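Adenylation domain (Streptomyces sp., PDB 5N9X) is an adenylation domain of the ANL superfamily, modelled here with adenosine-5'-triphosphate and threonine bound side by side. Local coordinates at residues Y95-I100 with S208-F213; K175-R180 with I313-V318. All coordinates share one frame; numbering follows the deposited sequence.

Contact 1: Y95-I100 with S208-F213; sequences YVPLDI and SMAFDF. With THR (threonine), chain C.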
ATOM      1  N   TYR A  95     -13.869  -1.780   9.905  1.00 15.40           N
ATOM      2  CA  TYR A  95     -13.501  -0.365   9.966  1.00 18.92           C
ATOM      3  C   TYR A  95     -13.200   0.195   8.577  1.00 17.17           C
ATOM      4  O   TYR A  95     -12.669  -0.487   7.708  1.00 15.00           O
ATOM      5  CB  TYR A  95     -12.330  -0.132  10.930  1.00 14.92           C
ATOM      6  CG  TYR A  95     -10.959  -0.578  10.448  1.00 16.56           C
ATOM      7  CD1 TYR A  95     -10.551  -1.892  10.593  1.00 14.23           C
ATOM      8  CD2 TYR A  95     -10.072   0.326   9.903  1.00 12.18           C
ATOM      9  CE1 TYR A  95      -9.320  -2.293  10.179  1.00 18.28           C
ATOM     10  CE2 TYR A  95      -8.857  -0.053   9.486  1.00 13.10           C
ATOM     11  CZ  TYR A  95      -8.470  -1.368   9.623  1.00 20.65           C
ATOM     12  OH  TYR A  95      -7.220  -1.761   9.212  1.00 18.55           O
ATOM     13  N   VAL A  96     -13.619   1.439   8.385  1.00 22.75           N
ATOM     14  CA  VAL A  96     -13.488   2.155   7.137  1.00 15.08           C
ATOM     15  C   VAL A  96     -12.639   3.382   7.401  1.00 23.78           C
ATOM     16  O   VAL A  96     -13.150   4.428   7.802  1.00 25.27           O
ATOM     17  CB  VAL A  96     -14.863   2.555   6.577  1.00 26.51           C
ATOM     18  CG1 VAL A  96     -14.716   3.289   5.234  1.00 17.84           C
ATOM     19  CG2 VAL A  96     -15.731   1.316   6.415  1.00 14.45           C
ATOM     20  N   PRO A  97     -11.322   3.254   7.192  1.00 17.57           N
ATOM     21  CA  PRO A  97     -10.415   4.317   7.635  1.00 16.85           C
ATOM     22  C   PRO A  97     -10.494   5.550   6.760  1.00 17.63           C
ATOM     23  O   PRO A  97     -10.629   5.439   5.556  1.00 22.61           O
ATOM     24  CB  PRO A  97      -9.025   3.675   7.521  1.00 20.36           C
ATOM     25  CG  PRO A  97      -9.171   2.623   6.486  1.00 17.10           C
ATOM     26  CD  PRO A  97     -10.613   2.136   6.541  1.00 16.31           C
ATOM     27  N   LEU A  98     -10.420   6.717   7.380  1.00 25.60           N
ATOM     28  CA  LEU A  98     -10.430   7.980   6.674  1.00 19.21           C
ATOM     29  C   LEU A  98      -9.151   8.673   7.068  1.00 25.28           C
ATOM     30  O   LEU A  98      -8.944   8.974   8.248  1.00 25.46           O
ATOM     31  CB  LEU A  98     -11.651   8.821   7.059  1.00 28.46           C
ATOM     32  CG  LEU A  98     -13.025   8.178   6.907  1.00 20.07           C
ATOM     33  CD1 LEU A  98     -14.147   9.100   7.355  1.00 20.66           C
ATOM     34  CD2 LEU A  98     -13.210   7.787   5.467  1.00 23.05           C
ATOM     35  N   ASP A  99      -8.266   8.906   6.112  1.00 25.04           N
ATOM     36  CA  ASP A  99      -7.047   9.585   6.469  1.00 26.76           C
ATOM     37  C   ASP A  99      -7.358  11.068   6.634  1.00 29.82           C
ATOM     38  O   ASP A  99      -8.038  11.643   5.800  1.00 32.56           O
ATOM     39  CB  ASP A  99      -5.960   9.385   5.421  1.00 26.35           C
ATOM     40  CG  ASP A  99      -4.633   9.923   5.888  1.00 27.11           C
ATOM     41  OD1 ASP A  99      -4.497  11.148   5.914  1.00 24.63           O
ATOM     42  OD2 ASP A  99      -3.728   9.131   6.229  1.00 32.33           O
ATOM     43  N   ILE A 100      -6.845  11.703   7.680  1.00 26.81           N
ATOM     44  CA  ILE A 100      -7.245  13.081   7.964  1.00 37.32           C
ATOM     45  C   ILE A 100      -6.685  14.142   6.968  1.00 44.98           C
ATOM     46  O   ILE A 100      -7.253  15.231   6.857  1.00 46.95           O
ATOM     47  CB  ILE A 100      -6.889  13.433   9.432  1.00 34.17           C
ATOM     48  CG1 ILE A 100      -7.727  12.558  10.376  1.00 38.47           C
ATOM     49  CG2 ILE A 100      -7.173  14.885   9.751  1.00 38.83           C
ATOM     50  CD1 ILE A 100      -7.420  12.725  11.848  1.00 33.09           C
ATOM     51  N   SER A 208      -0.247   5.196   6.201  1.00 17.07           N
ATOM     52  CA  SER A 208      -1.575   5.659   6.595  1.00 14.12           C
ATOM     53  C   SER A 208      -2.497   4.502   6.907  1.00 14.59           C
ATOM     54  O   SER A 208      -2.427   3.459   6.259  1.00 17.52           O
ATOM     55  CB  SER A 208      -2.196   6.511   5.496  1.00 16.54           C
ATOM     56  OG  SER A 208      -3.582   6.632   5.707  1.00 17.80           O
ATOM     57  N   MET A 209      -3.370   4.656   7.889  1.00 11.50           N
ATOM     58  CA  MET A 209      -4.253   3.537   8.169  1.00 16.96           C
ATOM     59  C   MET A 209      -5.269   3.317   7.030  1.00 13.25           C
ATOM     60  O   MET A 209      -5.881   2.250   6.943  1.00 10.15           O
ATOM     61  CB  MET A 209      -4.927   3.723   9.526  1.00 18.74           C
ATOM     62  CG  MET A 209      -3.947   3.432  10.668  1.00 19.48           C
ATOM     63  SD  MET A 209      -4.762   3.174  12.242  1.00 21.98           S
ATOM     64  CE  MET A 209      -5.897   1.871  11.737  1.00 15.02           C
ATOM     65  N   ALA A 210      -5.369   4.294   6.122  1.00 11.21           N
ATOM     66  CA  ALA A 210      -6.216   4.174   4.926  1.00 25.59           C
ATOM     67  C   ALA A 210      -5.451   3.648   3.693  1.00 23.35           C
ATOM     68  O   ALA A 210      -5.943   3.736   2.569  1.00 25.19           O
ATOM     69  CB  ALA A 210      -6.862   5.508   4.601  1.00 19.56           C
ATOM     70  N   PHE A 211      -4.245   3.132   3.926  1.00 19.80           N
ATOM     71  CA  PHE A 211      -3.444   2.424   2.922  1.00 14.99           C
ATOM     72  C   PHE A 211      -3.178   0.998   3.425  1.00 13.38           C
ATOM     73  O   PHE A 211      -2.734   0.800   4.565  1.00 13.96           O
ATOM     74  CB  PHE A 211      -2.152   3.202   2.652  1.00 12.23           C
ATOM     75  CG  PHE A 211      -1.245   2.564   1.653  1.00 12.91           C
ATOM     76  CD1 PHE A 211      -1.755   1.906   0.536  1.00 17.35           C
ATOM     77  CD2 PHE A 211       0.138   2.692   1.787  1.00 12.70           C
ATOM     78  CE1 PHE A 211      -0.903   1.332  -0.400  1.00 12.93           C
ATOM     79  CE2 PHE A 211       0.994   2.141   0.859  1.00 13.13           C
ATOM     80  CZ  PHE A 211       0.478   1.452  -0.240  1.00 17.12           C
ATOM     81  N   ASP A 212      -3.479   0.002   2.602  1.00 12.38           N
ATOM     82  CA  ASP A 212      -3.542  -1.352   3.122  1.00 13.63           C
ATOM     83  C   ASP A 212      -2.154  -1.923   3.534  1.00 10.92           C
ATOM     84  O   ASP A 212      -2.064  -2.971   4.165  1.00 13.82           O
ATOM     85  CB  ASP A 212      -4.291  -2.254   2.124  1.00 11.11           C
ATOM     86  CG  ASP A 212      -3.431  -2.730   0.968  1.00 20.91           C
ATOM     87  OD1 ASP A 212      -2.342  -2.168   0.700  1.00 14.43           O
ATOM     88  OD2 ASP A 212      -3.863  -3.710   0.324  1.00 17.96           O
ATOM     89  N   PHE A 213      -1.090  -1.187   3.241  1.00 11.82           N
ATOM     90  CA  PHE A 213       0.264  -1.561   3.634  1.00 12.68           C
ATOM     91  C   PHE A 213       0.398  -1.451   5.177  1.00 14.47           C
ATOM     92  O   PHE A 213       1.239  -2.110   5.792  1.00 12.15           O
ATOM     93  CB  PHE A 213       1.254  -0.680   2.826  1.00 10.56           C
ATOM     94  CG  PHE A 213       2.622  -1.288   2.618  1.00 12.88           C
ATOM     95  CD1 PHE A 213       2.852  -2.606   2.954  1.00 14.68           C
ATOM     96  CD2 PHE A 213       3.600  -0.614   1.869  1.00 15.48           C
ATOM     97  CE1 PHE A 213       4.077  -3.200   2.720  1.00 14.50           C
ATOM     98  CE2 PHE A 213       4.850  -1.223   1.584  1.00 11.81           C
ATOM     99  CZ  PHE A 213       5.085  -2.513   2.023  1.00 11.76           C
TER
HETATM  100  N   THR C 601      -1.136  -3.165  -1.440  1.00 16.63           N
HETATM  101  CA  THR C 601      -0.233  -2.016  -1.601  1.00 26.72           C
HETATM  102  C   THR C 601      -0.635  -1.327  -2.874  1.00 28.26           C
HETATM  103  O   THR C 601      -0.226  -0.221  -3.279  1.00 20.35           O
HETATM  104  CB  THR C 601       1.257  -2.421  -1.698  1.00 23.24           C
HETATM  105  OG1 THR C 601       1.416  -3.486  -2.657  1.00 19.43           O
HETATM  106  CG2 THR C 601       1.779  -2.856  -0.334  1.00 14.32           C
HETATM  107  OXT THR C 601      -1.421  -2.003  -3.523  1.00 28.08           O
HETATM  108  O   HOH W   1      -5.256   0.071   8.460  1.00 15.73           O
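Asp99 and Ser208 meet through a single short hydrogen bond, in which Ser208 OG donates to Asp99 OD2 over 2.6 Å. The carboxylate receives it on the anti lone pair of OD2, the one turned away from OD1, while OD1 itself takes the backbone N-H of Arg101. Ser208 reaches across because its OG stands opposite its own backbone N (chi1 163°), and the same oxygen accepts from Ala210 N at 3.0 Å, which makes an ST turn. One hydroxyl thus joins the two segments and also braces the type I turn from Ser208 to Phe211. Beside this polar end, the Pro97 ring lies against the backbone of that turn: its CG is 3.3 Å from Met209 O and 3.7 Å from Ala210 CA. Ala210 CB points back at the strand, 4.1 Å from Pro97 CB, and fills the angle between Pro97 and Asp99. Tyr95 and Met209 cross at about a right angle, the bent thioether chain (chi3 54°) carrying CE to 4.2 Å from Tyr95 CE2. Both also touch Met85 of helix 79-90. In the plane of the phenol, at its rim, a water lies 2.8 Å from Tyr95 OH and donates to Met209 O, bridging ring and turn. Beyond the turn the chain enters the threonine pocket. Asp212 OD1 accepts from the ligand N at 2.7 Å, Phe213 offers a ring face with ligand CG2 over its centre, and Phe211 meets ligand O with its ring edge. An acidic residue facing the ligand's amino group, just before helix 213-222, is as in the ligand pocket of related adenylation domains; here the turn leading into it is packed on strand 94-97.

Contact 2: K175-R180 with I313-V318; sequences KGVPVR and ITETTV. With ATP (adenosine-5'-triphosphate), chain D; THR (threonine), chain C.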
ATOM      1  N   LYS A 175     -12.991   3.966  -5.420  1.00 34.76           N
ATOM      2  CA  LYS A 175     -13.681   2.697  -5.187  1.00 31.70           C
ATOM      3  C   LYS A 175     -13.273   1.915  -3.946  1.00 25.70           C
ATOM      4  O   LYS A 175     -12.096   1.778  -3.638  1.00 24.96           O
ATOM      5  CB  LYS A 175     -13.534   1.822  -6.435  1.00 30.07           C
ATOM      6  CG  LYS A 175     -12.106   1.538  -6.868  1.00 29.16           C
ATOM      7  CD  LYS A 175     -12.116   0.688  -8.127  1.00 26.63           C
ATOM      8  CE  LYS A 175     -10.715   0.352  -8.601  1.00 42.18           C
ATOM      9  NZ  LYS A 175      -9.956   1.547  -9.055  1.00 51.49           N
ATOM     10  N   GLY A 176     -14.279   1.398  -3.246  1.00 20.31           N
ATOM     11  CA  GLY A 176     -14.061   0.632  -2.038  1.00 16.11           C
ATOM     12  C   GLY A 176     -13.847  -0.862  -2.247  1.00 23.33           C
ATOM     13  O   GLY A 176     -14.631  -1.542  -2.939  1.00 16.06           O
ATOM     14  N   VAL A 177     -12.777  -1.363  -1.622  1.00 18.02           N
ATOM     15  CA  VAL A 177     -12.442  -2.778  -1.591  1.00 14.65           C
ATOM     16  C   VAL A 177     -12.632  -3.301  -0.169  1.00 22.33           C
ATOM     17  O   VAL A 177     -11.901  -2.898   0.758  1.00 16.83           O
ATOM     18  CB  VAL A 177     -10.971  -3.047  -2.024  1.00 20.93           C
ATOM     19  CG1 VAL A 177     -10.729  -4.542  -2.177  1.00 19.36           C
ATOM     20  CG2 VAL A 177     -10.602  -2.296  -3.302  1.00 15.40           C
ATOM     21  N   PRO A 178     -13.622  -4.188   0.024  1.00 21.57           N
ATOM     22  CA  PRO A 178     -13.803  -4.814   1.341  1.00 16.70           C
ATOM     23  C   PRO A 178     -12.973  -6.082   1.481  1.00 15.58           C
ATOM     24  O   PRO A 178     -13.101  -7.008   0.676  1.00 15.02           O
ATOM     25  CB  PRO A 178     -15.303  -5.124   1.386  1.00 11.22           C
ATOM     26  CG  PRO A 178     -15.671  -5.323  -0.065  1.00 17.25           C
ATOM     27  CD  PRO A 178     -14.725  -4.501  -0.905  1.00 17.47           C
ATOM     28  N   VAL A 179     -12.132  -6.125   2.507  1.00 15.09           N
ATOM     29  CA  VAL A 179     -11.249  -7.272   2.724  1.00 14.93           C
ATOM     30  C   VAL A 179     -11.670  -8.033   3.971  1.00 12.72           C
ATOM     31  O   VAL A 179     -11.766  -7.443   5.063  1.00 13.78           O
ATOM     32  CB  VAL A 179      -9.782  -6.821   2.847  1.00 13.94           C
ATOM     33  CG1 VAL A 179      -8.865  -7.980   3.208  1.00  9.22           C
ATOM     34  CG2 VAL A 179      -9.352  -6.151   1.562  1.00 16.30           C
ATOM     35  N   ARG A 180     -11.928  -9.329   3.808  1.00 10.73           N
ATOM     36  CA  ARG A 180     -12.375 -10.183   4.924  1.00 14.67           C
ATOM     37  C   ARG A 180     -11.265 -10.703   5.859  1.00 13.07           C
ATOM     38  O   ARG A 180     -10.103 -10.794   5.473  1.00 15.90           O
ATOM     39  CB  ARG A 180     -13.151 -11.375   4.368  1.00 15.31           C
ATOM     40  CG  ARG A 180     -14.496 -10.987   3.796  1.00 18.74           C
ATOM     41  CD  ARG A 180     -14.872 -11.865   2.621  1.00 23.50           C
ATOM     42  NE  ARG A 180     -16.329 -11.995   2.509  1.00 33.31           N
ATOM     43  CZ  ARG A 180     -16.955 -13.088   2.071  1.00 39.87           C
ATOM     44  NH1 ARG A 180     -16.254 -14.146   1.675  1.00 36.59           N
ATOM     45  NH2 ARG A 180     -18.284 -13.123   2.024  1.00 36.88           N
ATOM     46  N   ILE A 313      -1.665  -5.847  -4.636  1.00 13.03           N
ATOM     47  CA  ILE A 313      -2.804  -4.999  -4.955  1.00 13.77           C
ATOM     48  C   ILE A 313      -3.798  -5.110  -3.834  1.00 15.37           C
ATOM     49  O   ILE A 313      -3.854  -6.157  -3.169  1.00 17.56           O
ATOM     50  CB  ILE A 313      -3.500  -5.421  -6.264  1.00 18.40           C
ATOM     51  CG1 ILE A 313      -3.281  -6.909  -6.492  1.00 16.88           C
ATOM     52  CG2 ILE A 313      -3.031  -4.612  -7.438  1.00 18.07           C
ATOM     53  CD1 ILE A 313      -3.782  -7.399  -7.787  1.00 18.23           C
ATOM     54  N   THR A 314      -4.601  -4.068  -3.629  1.00 14.81           N
ATOM     55  CA  THR A 314      -5.536  -4.052  -2.515  1.00 17.43           C
ATOM     56  C   THR A 314      -6.597  -5.152  -2.684  1.00 21.08           C
ATOM     57  O   THR A 314      -7.087  -5.727  -1.695  1.00 11.77           O
ATOM     58  CB  THR A 314      -6.213  -2.661  -2.360  1.00 20.75           C
ATOM     59  OG1 THR A 314      -5.224  -1.666  -2.044  1.00 12.35           O
ATOM     60  CG2 THR A 314      -7.278  -2.691  -1.272  1.00 18.28           C
ATOM     61  N   GLU A 315      -6.905  -5.472  -3.941  1.00 12.74           N
ATOM     62  CA  GLU A 315      -7.915  -6.472  -4.251  1.00 11.97           C
ATOM     63  C   GLU A 315      -7.524  -7.900  -3.880  1.00  9.96           C
ATOM     64  O   GLU A 315      -8.369  -8.781  -3.834  1.00 11.73           O
ATOM     65  CB  GLU A 315      -8.291  -6.391  -5.746  1.00 16.78           C
ATOM     66  CG  GLU A 315      -9.080  -5.122  -6.149  1.00 13.92           C
ATOM     67  CD  GLU A 315      -8.213  -3.905  -6.463  1.00 20.31           C
ATOM     68  OE1 GLU A 315      -6.997  -3.881  -6.153  1.00 20.27           O
ATOM     69  OE2 GLU A 315      -8.771  -2.951  -7.024  1.00 22.65           O
ATOM     70  N   THR A 316      -6.254  -8.139  -3.599  1.00 10.97           N
ATOM     71  CA  THR A 316      -5.831  -9.484  -3.210  1.00  9.81           C
ATOM     72  C   THR A 316      -5.070  -9.462  -1.884  1.00 10.16           C
ATOM     73  O   THR A 316      -4.216 -10.323  -1.616  1.00 15.49           O
ATOM     74  CB  THR A 316      -4.979 -10.162  -4.334  1.00 14.46           C
ATOM     75  OG1 THR A 316      -3.740  -9.475  -4.510  1.00 12.53           O
ATOM     76  CG2 THR A 316      -5.735 -10.181  -5.646  1.00 13.55           C
ATOM     77  N   THR A 317      -5.384  -8.444  -1.088  1.00 10.49           N
ATOM     78  CA  THR A 317      -4.953  -8.273   0.300  1.00  8.61           C
ATOM     79  C   THR A 317      -3.450  -7.993   0.476  1.00  9.57           C
ATOM     80  O   THR A 317      -2.696  -8.861   0.888  1.00  9.25           O
ATOM     81  CB  THR A 317      -5.364  -9.500   1.179  1.00 12.22           C
ATOM     82  OG1 THR A 317      -6.674  -9.950   0.803  1.00 10.64           O
ATOM     83  CG2 THR A 317      -5.348  -9.142   2.684  1.00 12.12           C
ATOM     84  N   VAL A 318      -3.065  -6.744   0.226  1.00  6.36           N
ATOM     85  CA  VAL A 318      -1.724  -6.215   0.480  1.00  9.35           C
ATOM     86  C   VAL A 318      -0.584  -6.754  -0.409  1.00 13.04           C
ATOM     87  O   VAL A 318       0.018  -5.972  -1.148  1.00 17.16           O
ATOM     88  CB  VAL A 318      -1.303  -6.399   1.962  1.00 15.80           C
ATOM     89  CG1 VAL A 318      -0.197  -5.415   2.290  1.00  8.05           C
ATOM     90  CG2 VAL A 318      -2.506  -6.175   2.913  1.00 10.44           C
TER
HETATM   91  PG  ATP D 602      -6.435   0.662  -7.954  1.00 74.44           P
HETATM   92  O1G ATP D 602      -6.137  -0.087  -9.248  1.00 65.76           O
HETATM   93  O2G ATP D 602      -7.522   1.685  -8.072  1.00 60.14           O
HETATM   94  O3G ATP D 602      -6.693  -0.228  -6.751  1.00 69.88           O
HETATM   95  PB  ATP D 602      -3.700   1.128  -7.024  1.00 66.01           P
HETATM   96  O1B ATP D 602      -3.076   0.379  -8.205  1.00 53.25           O
HETATM   97  O2B ATP D 602      -2.912   2.169  -6.296  1.00 42.90           O
HETATM   98  O3B ATP D 602      -5.129   1.627  -7.632  1.00 71.98           O
HETATM   99  PA  ATP D 602      -3.387  -0.585  -4.866  1.00 65.66           P
HETATM  100  O1A ATP D 602      -3.986  -1.952  -4.636  1.00 36.62           O
HETATM  101  O2A ATP D 602      -3.076   0.280  -3.649  1.00 50.69           O
HETATM  102  O3A ATP D 602      -4.332   0.184  -5.895  1.00 60.53           O
HETATM  103  O5' ATP D 602      -2.064  -0.622  -5.826  1.00 43.86           O
HETATM  104  C5' ATP D 602      -1.551  -1.785  -6.475  1.00 32.94           C
HETATM  105  C4' ATP D 602      -0.835  -1.395  -7.770  1.00 30.33           C
HETATM  106  O4' ATP D 602       0.503  -0.992  -7.519  1.00 21.25           O
HETATM  107  C3' ATP D 602      -0.792  -2.483  -8.828  1.00 25.22           C
HETATM  108  O3' ATP D 602      -1.743  -2.126  -9.825  1.00 38.62           O
HETATM  109  C2' ATP D 602       0.600  -2.445  -9.404  1.00 23.37           C
HETATM  110  O2' ATP D 602       0.544  -1.784 -10.665  1.00 22.77           O
HETATM  111  C1' ATP D 602       1.410  -1.584  -8.459  1.00 29.69           C
HETATM  112  N9  ATP D 602       2.422  -2.388  -7.704  1.00 25.52           N
HETATM  113  C8  ATP D 602       2.271  -2.849  -6.442  1.00 21.22           C
HETATM  114  N7  ATP D 602       3.351  -3.540  -6.010  1.00 16.44           N
HETATM  115  C5  ATP D 602       4.244  -3.521  -7.015  1.00 18.58           C
HETATM  116  C6  ATP D 602       5.607  -4.066  -7.210  1.00 14.02           C
HETATM  117  N6  ATP D 602       6.204  -4.767  -6.227  1.00 12.66           N
HETATM  118  N1  ATP D 602       6.212  -3.846  -8.394  1.00 13.70           N
HETATM  119  C2  ATP D 602       5.578  -3.168  -9.372  1.00 22.43           C
HETATM  120  N3  ATP D 602       4.345  -2.624  -9.276  1.00 19.77           N
HETATM  121  C4  ATP D 602       3.629  -2.768  -8.134  1.00 23.10           C
HETATM  122  N   THR C 601      -1.136  -3.165  -1.440  1.00 16.63           N
HETATM  123  CA  THR C 601      -0.233  -2.016  -1.601  1.00 26.72           C
HETATM  124  C   THR C 601      -0.635  -1.327  -2.874  1.00 28.26           C
HETATM  125  O   THR C 601      -0.226  -0.221  -3.279  1.00 20.35           O
HETATM  126  CB  THR C 601       1.257  -2.421  -1.698  1.00 23.24           C
HETATM  127  OG1 THR C 601       1.416  -3.486  -2.657  1.00 19.43           O
HETATM  128  CG2 THR C 601       1.779  -2.856  -0.334  1.00 14.32           C
HETATM  129  OXT THR C 601      -1.421  -2.003  -3.523  1.00 28.08           O
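Lys175 opens the strand by sending its side chain past Glu315, the two crossing at about a right angle with Lys175 CE 4.1 Å from Glu315 OE2. Their charged ends do not pair: Lys175 bends at its last torsion (chi4 -66°), and NZ donates instead to O2G of the adenosine-5'-triphosphate over 2.6 Å. The positive charge of Lys175 would be expected to offset part of the negative charge of the gamma phosphate. Glu315 OE2 is hydrogen-bonded to Tyr375 OH, and the Glu315 side chain lies about 5 Å from a bound magnesium ion. Two residues on, Val177 turns its branched side chain into the loop. Its CB lies 3.8 Å from Thr314 CG2, while CG1 packs over the backbone at Glu315 CA and CG2 faces the glutamate carboxylate. The methyl of Thr314 is directed to the valine by standing opposite the backbone N, which puts OG1 on another side of CB, near the alpha phosphate. This loop, with its threonine and glutamate beside the phosphates, is consistent with the Tyr-Gly-x-Thr-Glu (A5) motif of adenylation domains, and strands 161-167 and 175-180 are antiparallel and joined by a glycine-rich turn, consistent with the phosphate-binding loop of this family. Further along, Val179 repeats the inward direction of Val177 and divides its methyls between two neighbours. CG1 meets Thr317 CG2 at 3.7 Å, the side chains meeting at a slant, and CG2 rests 4.0 Å from Thr314 O. Thr317 OG1 is hydrogen-bonded to Gln370 O, while CG2 packs on the valine. Past it, Val318 O accepts from the threonine ligand's N at 3.0 Å and from its OG1 at 3.2 Å. Arg180 ends the strand at the N-cap position of helix 181-191, its NH1 salt-bridged to Glu373.

From the N terminus the chain first passes 95-100, on strand 94-97, between strands 70-74 and 161-167, then 175-180, in the hairpin with strand 161-167. It next reaches 208-213, which closes the loop of contact 1, and finally 313-318, which closes that of contact 2. The segments alternate, so the two loops cross. Strand 161-167 lies between strands 94-97 and 175-180, bonding through its backbone to both Tyr95 and Val177. Contact 1 ties strand 94-97 to the approach to helix 213-222; contact 2 joins strand 175-180 to the loop between strands 306-310 and 321-324. They touch where Asp212 OD2 meets Val318 N in a weak hydrogen bond, and both reach the bound threonine.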